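Local coordinates for protein lipase (Penicillium expansum, PDB 3G7N) that hydrolyses triacylglycerols and other acylglycerols to release free fatty acids, as a secreted alkaline lipase of the alpha/beta-hydrolase fold, at residues S85-V99 and A136-N148. Numbering follows the deposited sequence.
Sequences SGVTFPSDVKIMRGV and ALTSIAHVALAQN
V99 packs its two methyls onto the first turn of segment 136-148. With CG1 anti to the backbone N (chi1 178°), CG1 reaches A136 O and I140 CG2, while CG2 meets A136 CB at 4.0 Å. One turn on, I140 CD1 lies 3.9 Å from I95 CD1. The same methyl sits at the edge of the F89 ring, near its plane. Within the loop, V87 CG1 sits 3.5 Å above that ring's plane, over its centre. V99, I95, A136 and I140 are buried in this tight apolar part. W103 touches I140, and F172 meets F89 and V143. The side chain of A136 is about 7 Å from that of S132, the assigned nucleophile, and L137 touches the probable nucleophile elbow.

The other end is mixed and more exposed. V87 crosses Q147 at about a right angle, with V87 CG2 3.9 Å from Q147 CB. G86 O touches the same CB at 3.5 Å. N148 ND2 donates to A144 O (2.9 Å), which lies in the amide plane of N148. It also donates to S85 O (3.0 Å), whose position is less sure. A water donates to both N148 OD1 and S85 OG; D108 also bonds this hydroxyl. With alanine replacing N148, S85 O and A144 O would probably lose this donor and the water one acceptor. The chemistry implies a helix packed by apolar groups near the active site and linked to the loop at its C-terminal end through N148 and the bridging water.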
ATOM      1  N   SER A  85     -16.688  -7.834  -3.311  1.00 12.27           N
ATOM      2  CA  SER A  85     -17.009  -9.227  -3.031  1.00 13.29           C
ATOM      3  C   SER A  85     -16.194  -9.764  -1.864  1.00 14.68           C
ATOM      4  O   SER A  85     -14.977  -9.524  -1.761  1.00 13.33           O
ATOM      5  CB  SER A  85     -16.836 -10.084  -4.280  1.00 15.62           C
ATOM      6  OG  SER A  85     -15.471 -10.167  -4.669  1.00 16.72           O
ATOM      7  N   GLY A  86     -16.865 -10.490  -0.975  1.00 14.34           N
ATOM      8  CA  GLY A  86     -16.220 -11.154   0.138  1.00 14.19           C
ATOM      9  C   GLY A  86     -15.937 -10.226   1.297  1.00 13.20           C
ATOM     10  O   GLY A  86     -15.404 -10.650   2.311  1.00 14.91           O
ATOM     11  N   VAL A  87     -16.284  -8.946   1.135  1.00 13.95           N
ATOM     12  CA  VAL A  87     -16.086  -7.962   2.194  1.00 15.09           C
ATOM     13  C   VAL A  87     -17.433  -7.502   2.747  1.00 14.65           C
ATOM     14  O   VAL A  87     -18.337  -7.173   1.980  1.00 15.77           O
ATOM     15  CB  VAL A  87     -15.322  -6.708   1.685  1.00 15.16           C
ATOM     16  CG1 VAL A  87     -15.106  -5.719   2.816  1.00 15.19           C
ATOM     17  CG2 VAL A  87     -14.001  -7.124   1.036  1.00 13.51           C
ATOM     18  N   THR A  88     -17.558  -7.496   4.069  1.00 13.90           N
ATOM     19  CA  THR A  88     -18.762  -6.959   4.707  1.00 16.64           C
ATOM     20  C   THR A  88     -18.415  -5.660   5.442  1.00 12.61           C
ATOM     21  O   THR A  88     -17.874  -5.675   6.537  1.00 16.38           O
ATOM     22  CB  THR A  88     -19.394  -7.977   5.671  1.00 19.48           C
ATOM     23  OG1 THR A  88     -19.692  -9.188   4.957  1.00 22.98           O
ATOM     24  CG2 THR A  88     -20.696  -7.418   6.246  1.00 22.61           C
ATOM     25  N   PHE A  89     -18.773  -4.535   4.827  1.00 15.20           N
ATOM     26  CA  PHE A  89     -18.465  -3.218   5.403  1.00 15.45           C
ATOM     27  C   PHE A  89     -19.566  -2.804   6.372  1.00 16.27           C
ATOM     28  O   PHE A  89     -20.739  -2.768   5.970  1.00 17.83           O
ATOM     29  CB  PHE A  89     -18.381  -2.153   4.303  1.00 14.65           C
ATOM     30  CG  PHE A  89     -17.163  -2.272   3.419  1.00 14.25           C
ATOM     31  CD1 PHE A  89     -15.931  -1.798   3.846  1.00 14.63           C
ATOM     32  CD2 PHE A  89     -17.284  -2.753   2.128  1.00 13.32           C
ATOM     33  CE1 PHE A  89     -14.827  -1.824   2.991  1.00 14.84           C
ATOM     34  CE2 PHE A  89     -16.190  -2.753   1.257  1.00 14.69           C
ATOM     35  CZ  PHE A  89     -14.989  -2.212   1.678  1.00 14.26           C
ATOM     36  N   PRO A  90     -19.183  -2.267   7.539  1.00 15.34           N
ATOM     37  CA  PRO A  90     -20.205  -1.602   8.351  1.00 16.43           C
ATOM     38  C   PRO A  90     -20.845  -0.446   7.608  1.00 18.03           C
ATOM     39  O   PRO A  90     -20.191   0.223   6.790  1.00 16.65           O
ATOM     40  CB  PRO A  90     -19.426  -1.096   9.558  1.00 18.18           C
ATOM     41  CG  PRO A  90     -18.300  -2.104   9.705  1.00 17.54           C
ATOM     42  CD  PRO A  90     -17.938  -2.494   8.293  1.00 17.29           C
ATOM     43  N   SER A  91     -22.085  -0.132   7.981  1.00 18.35           N
ATOM     44  CA  SER A  91     -22.908   0.833   7.260  1.00 18.38           C
ATOM     45  C   SER A  91     -22.287   2.229   7.170  1.00 16.26           C
ATOM     46  O   SER A  91     -22.670   3.014   6.300  1.00 21.38           O
ATOM     47  CB  SER A  91     -24.299   0.933   7.919  1.00 19.58           C
ATOM     48  OG  SER A  91     -24.203   1.506   9.218  1.00 26.00           O
ATOM     49  N   ASP A  92     -21.539   2.608   8.194  1.00 17.31           N
ATOM     50  CA  ASP A  92     -21.011   3.967   8.261  1.00 21.69           C
ATOM     51  C   ASP A  92     -19.684   4.174   7.519  1.00 19.34           C
ATOM     52  O   ASP A  92     -19.230   5.301   7.370  1.00 17.60           O
ATOM     53  CB  ASP A  92     -20.937   4.484   9.702  1.00 24.60           C
ATOM     54  CG  ASP A  92     -20.111   3.590  10.615  1.00 22.50           C
ATOM     55  OD1 ASP A  92     -19.905   2.396  10.285  1.00 30.22           O
ATOM     56  OD2 ASP A  92     -19.761   4.046  11.721  1.00 35.26           O
ATOM     57  N   VAL A  93     -19.115   3.098   6.987  1.00 15.99           N
ATOM     58  CA  VAL A  93     -17.807   3.182   6.320  1.00 15.14           C
ATOM     59  C   VAL A  93     -17.972   3.902   5.000  1.00 13.76           C
ATOM     60  O   VAL A  93     -18.834   3.568   4.193  1.00 15.59           O
ATOM     61  CB  VAL A  93     -17.224   1.769   6.061  1.00 13.42           C
ATOM     62  CG1 VAL A  93     -16.065   1.828   5.046  1.00 13.54           C
ATOM     63  CG2 VAL A  93     -16.723   1.186   7.342  1.00 14.60           C
ATOM     64  N   LYS A  94     -17.118   4.898   4.774  1.00 12.66           N
ATOM     65  CA  LYS A  94     -17.093   5.572   3.483  1.00 13.77           C
ATOM     66  C   LYS A  94     -15.647   5.680   3.007  1.00  9.69           C
ATOM     67  O   LYS A  94     -14.764   5.980   3.802  1.00 10.84           O
ATOM     68  CB  LYS A  94     -17.681   6.984   3.594  1.00 14.83           C
ATOM     69  CG  LYS A  94     -19.139   7.042   4.069  1.00 16.05           C
ATOM     70  CD  LYS A  94     -20.070   6.473   3.026  1.00 22.06           C
ATOM     71  CE  LYS A  94     -21.522   6.518   3.497  1.00 35.58           C
ATOM     72  NZ  LYS A  94     -22.015   7.917   3.621  1.00 40.31           N
ATOM     73  N   ILE A  95     -15.463   5.528   1.701  1.00  9.89           N
ATOM     74  CA  ILE A  95     -14.130   5.592   1.084  1.00 10.11           C
ATOM     75  C   ILE A  95     -14.236   6.508  -0.122  1.00 10.81           C
ATOM     76  O   ILE A  95     -15.280   6.591  -0.773  1.00 11.67           O
ATOM     77  CB  ILE A  95     -13.679   4.171   0.611  1.00 12.94           C
ATOM     78  CG1 ILE A  95     -13.624   3.197   1.795  1.00 16.86           C
ATOM     79  CG2 ILE A  95     -12.342   4.235  -0.110  1.00 18.51           C
ATOM     80  CD1 ILE A  95     -13.318   1.744   1.380  1.00 20.01           C
ATOM     81  N   MET A  96     -13.146   7.199  -0.445  1.00  9.12           N
ATOM     82  CA  MET A  96     -13.184   8.072  -1.586  1.00 10.06           C
ATOM     83  C   MET A  96     -13.340   7.293  -2.892  1.00 10.92           C
ATOM     84  O   MET A  96     -12.704   6.244  -3.091  1.00 10.30           O
ATOM     85  CB  MET A  96     -11.936   8.967  -1.609  1.00 11.89           C
ATOM     86  CG  MET A  96     -10.604   8.225  -1.667  1.00 12.49           C
ATOM     87  SD  MET A  96      -9.170   9.320  -1.467  1.00 13.66           S
ATOM     88  CE  MET A  96      -9.043   9.964  -3.122  1.00 18.14           C
ATOM     89  N   ARG A  97     -14.131   7.828  -3.820  1.00 10.46           N
ATOM     90  CA  ARG A  97     -14.386   7.147  -5.073  1.00 12.06           C
ATOM     91  C   ARG A  97     -13.091   6.964  -5.861  1.00 10.79           C
ATOM     92  O   ARG A  97     -12.922   5.985  -6.588  1.00 11.35           O
ATOM     93  CB  ARG A  97     -15.424   7.907  -5.906  1.00 13.80           C
ATOM     94  CG  ARG A  97     -15.807   7.173  -7.174  1.00 15.93           C
ATOM     95  CD  ARG A  97     -16.799   7.956  -8.033  1.00 20.34           C
ATOM     96  NE  ARG A  97     -18.115   8.041  -7.418  1.00 20.12           N
ATOM     97  CZ  ARG A  97     -18.690   9.181  -7.050  1.00 25.62           C
ATOM     98  NH1 ARG A  97     -18.045  10.335  -7.193  1.00 24.40           N
ATOM     99  NH2 ARG A  97     -19.918   9.175  -6.551  1.00 22.77           N
ATOM    100  N   GLY A  98     -12.195   7.945  -5.785  1.00 12.10           N
ATOM    101  CA  GLY A  98     -10.940   7.879  -6.527  1.00 10.97           C
ATOM    102  C   GLY A  98     -10.016   6.735  -6.163  1.00 11.08           C
ATOM    103  O   GLY A  98      -9.061   6.472  -6.897  1.00 12.32           O
ATOM    104  N   VAL A  99     -10.281   6.056  -5.049  1.00  9.60           N
ATOM    105  CA  VAL A  99      -9.567   4.821  -4.709  1.00  9.89           C
ATOM    106  C   VAL A  99     -10.479   3.602  -4.808  1.00  9.78           C
ATOM    107  O   VAL A  99     -10.064   2.564  -5.315  1.00  9.59           O
ATOM    108  CB  VAL A  99      -8.911   4.916  -3.319  1.00  9.40           C
ATOM    109  CG1 VAL A  99      -8.202   3.609  -2.953  1.00 13.69           C
ATOM    110  CG2 VAL A  99      -7.930   6.075  -3.300  1.00 10.63           C
ATOM    111  N   ALA A 136      -2.284   3.875  -1.544  1.00  6.90           N
ATOM    112  CA  ALA A 136      -3.702   4.060  -1.226  1.00  6.58           C
ATOM    113  C   ALA A 136      -4.467   2.798  -1.625  1.00  7.41           C
ATOM    114  O   ALA A 136      -5.354   2.325  -0.885  1.00  7.26           O
ATOM    115  CB  ALA A 136      -4.259   5.304  -1.931  1.00  8.44           C
ATOM    116  N   LEU A 137      -4.161   2.240  -2.795  1.00  6.30           N
ATOM    117  CA  LEU A 137      -4.784   0.989  -3.209  1.00  7.48           C
ATOM    118  C   LEU A 137      -4.468  -0.144  -2.236  1.00  7.50           C
ATOM    119  O   LEU A 137      -5.341  -0.961  -1.934  1.00  8.10           O
ATOM    120  CB  LEU A 137      -4.378   0.608  -4.638  1.00  6.76           C
ATOM    121  CG  LEU A 137      -4.931   1.529  -5.736  1.00  7.76           C
ATOM    122  CD1 LEU A 137      -4.157   1.365  -7.054  1.00  9.80           C
ATOM    123  CD2 LEU A 137      -6.422   1.287  -5.928  1.00  9.49           C
ATOM    124  N   THR A 138      -3.231  -0.197  -1.744  1.00  6.61           N
ATOM    125  CA  THR A 138      -2.826  -1.220  -0.792  1.00  7.57           C
ATOM    126  C   THR A 138      -3.612  -1.091   0.512  1.00  6.30           C
ATOM    127  O   THR A 138      -3.910  -2.116   1.165  1.00  7.15           O
ATOM    128  CB  THR A 138      -1.319  -1.097  -0.528  1.00  7.40           C
ATOM    129  OG1 THR A 138      -0.610  -1.451  -1.711  1.00  8.45           O
ATOM    130  CG2 THR A 138      -0.839  -2.004   0.599  1.00  7.49           C
ATOM    131  N   SER A 139      -4.026   0.119   0.883  1.00  7.40           N
ATOM    132  CA  SER A 139      -4.812   0.285   2.101  1.00  7.09           C
ATOM    133  C   SER A 139      -6.204  -0.314   1.988  1.00  8.38           C
ATOM    134  O   SER A 139      -6.776  -0.734   3.008  1.00  9.62           O
ATOM    135  CB  SER A 139      -4.838   1.754   2.559  1.00  9.14           C
ATOM    136  OG  SER A 139      -5.727   2.546   1.801  1.00  9.79           O
ATOM    137  N   ILE A 140      -6.748  -0.403   0.781  1.00  7.30           N
ATOM    138  CA  ILE A 140      -7.971  -1.161   0.571  1.00  9.17           C
ATOM    139  C   ILE A 140      -7.685  -2.632   0.315  1.00  7.68           C
ATOM    140  O   ILE A 140      -8.414  -3.494   0.832  1.00  9.48           O
ATOM    141  CB  ILE A 140      -8.895  -0.518  -0.509  1.00 12.99           C
ATOM    142  CG1 ILE A 140     -10.191  -1.332  -0.655  1.00 13.57           C
ATOM    143  CG2 ILE A 140      -8.179  -0.281  -1.820  1.00 13.74           C
ATOM    144  CD1 ILE A 140     -11.053  -1.361   0.611  1.00 23.86           C
ATOM    145  N   ALA A 141      -6.610  -2.949  -0.418  1.00  7.90           N
ATOM    146  CA  ALA A 141      -6.209  -4.351  -0.592  1.00  8.00           C
ATOM    147  C   ALA A 141      -6.058  -5.097   0.723  1.00  7.17           C
ATOM    148  O   ALA A 141      -6.452  -6.266   0.835  1.00  8.69           O
ATOM    149  CB  ALA A 141      -4.906  -4.451  -1.393  1.00  9.10           C
ATOM    150  N   HIS A 142      -5.523  -4.433   1.729  1.00  7.89           N
ATOM    151  CA  HIS A 142      -5.343  -5.034   3.041  1.00  9.08           C
ATOM    152  C   HIS A 142      -6.680  -5.570   3.584  1.00  9.64           C
ATOM    153  O   HIS A 142      -6.780  -6.713   4.037  1.00  9.97           O
ATOM    154  CB  HIS A 142      -4.756  -4.003   4.010  1.00  8.98           C
ATOM    155  CG  HIS A 142      -4.521  -4.542   5.382  1.00  8.35           C
ATOM    156  ND1 HIS A 142      -3.478  -5.391   5.666  1.00 10.31           N
ATOM    157  CD2 HIS A 142      -5.223  -4.386   6.535  1.00 10.08           C
ATOM    158  CE1 HIS A 142      -3.544  -5.739   6.942  1.00  9.50           C
ATOM    159  NE2 HIS A 142      -4.566  -5.113   7.499  1.00  9.78           N
ATOM    160  N   VAL A 143      -7.711  -4.740   3.513  1.00  8.86           N
ATOM    161  CA  VAL A 143      -9.040  -5.122   3.986  1.00  9.68           C
ATOM    162  C   VAL A 143      -9.687  -6.166   3.071  1.00 11.03           C
ATOM    163  O   VAL A 143     -10.262  -7.146   3.546  1.00 11.34           O
ATOM    164  CB  VAL A 143      -9.947  -3.870   4.105  1.00 10.35           C
ATOM    165  CG1 VAL A 143     -11.392  -4.253   4.376  1.00 13.74           C
ATOM    166  CG2 VAL A 143      -9.436  -2.953   5.202  1.00 12.31           C
ATOM    167  N   ALA A 144      -9.505  -6.047   1.765  1.00  9.19           N
ATOM    168  CA  ALA A 144     -10.024  -7.028   0.820  1.00 10.41           C
ATOM    169  C   ALA A 144      -9.440  -8.406   1.120  1.00 10.77           C
ATOM    170  O   ALA A 144     -10.149  -9.418   1.052  1.00 11.62           O
ATOM    171  CB  ALA A 144      -9.683  -6.620  -0.618  1.00 10.27           C
ATOM    172  N   LEU A 145      -8.132  -8.477   1.308  1.00  9.58           N
ATOM    173  CA  LEU A 145      -7.473  -9.750   1.586  1.00  9.93           C
ATOM    174  C   LEU A 145      -7.852 -10.305   2.959  1.00 10.85           C
ATOM    175  O   LEU A 145      -8.057 -11.517   3.113  1.00 11.66           O
ATOM    176  CB  LEU A 145      -5.947  -9.610   1.434  1.00  9.07           C
ATOM    177  CG  LEU A 145      -5.438  -9.278   0.032  1.00  9.62           C
ATOM    178  CD1 LEU A 145      -3.956  -8.921   0.115  1.00 11.91           C
ATOM    179  CD2 LEU A 145      -5.669 -10.450  -0.941  1.00  9.94           C
ATOM    180  N   ALA A 146      -7.863  -9.457   3.981  1.00 10.07           N
ATOM    181  CA  ALA A 146      -8.214  -9.916   5.331  1.00 10.44           C
ATOM    182  C   ALA A 146      -9.608 -10.513   5.346  1.00 11.15           C
ATOM    183  O   ALA A 146      -9.838 -11.543   6.011  1.00 13.70           O
ATOM    184  CB  ALA A 146      -8.134  -8.758   6.321  1.00 11.89           C
ATOM    185  N   GLN A 147     -10.533  -9.889   4.633  1.00  9.62           N
ATOM    186  CA  GLN A 147     -11.930 -10.314   4.655  1.00 11.76           C
ATOM    187  C   GLN A 147     -12.137 -11.567   3.806  1.00 12.90           C
ATOM    188  O   GLN A 147     -12.931 -12.455   4.173  1.00 14.81           O
ATOM    189  CB  GLN A 147     -12.821  -9.189   4.146  1.00 11.64           C
ATOM    190  CG  GLN A 147     -12.954  -8.037   5.122  1.00 13.66           C
ATOM    191  CD  GLN A 147     -14.052  -8.275   6.129  1.00 12.87           C
ATOM    192  OE1 GLN A 147     -13.809  -8.264   7.340  1.00 16.47           O
ATOM    193  NE2 GLN A 147     -15.262  -8.403   5.645  1.00 12.90           N
ATOM    194  N   ASN A 148     -11.444 -11.665   2.672  1.00 11.64           N
ATOM    195  CA  ASN A 148     -11.593 -12.833   1.807  1.00 12.14           C
ATOM    196  C   ASN A 148     -10.805 -14.047   2.268  1.00 12.01           C
ATOM    197  O   ASN A 148     -11.210 -15.187   2.004  1.00 13.26           O
ATOM    198  CB  ASN A 148     -11.228 -12.496   0.366  1.00 10.82           C
ATOM    199  CG  ASN A 148     -12.383 -11.856  -0.391  1.00 12.86           C
ATOM    200  OD1 ASN A 148     -13.242 -12.560  -0.927  1.00 15.84           O
ATOM    201  ND2 ASN A 148     -12.465 -10.521  -0.369  1.00 12.59           N
TER
HETATM  202  O   HOH W   1     -14.631 -12.500  -3.315  1.00 16.93           O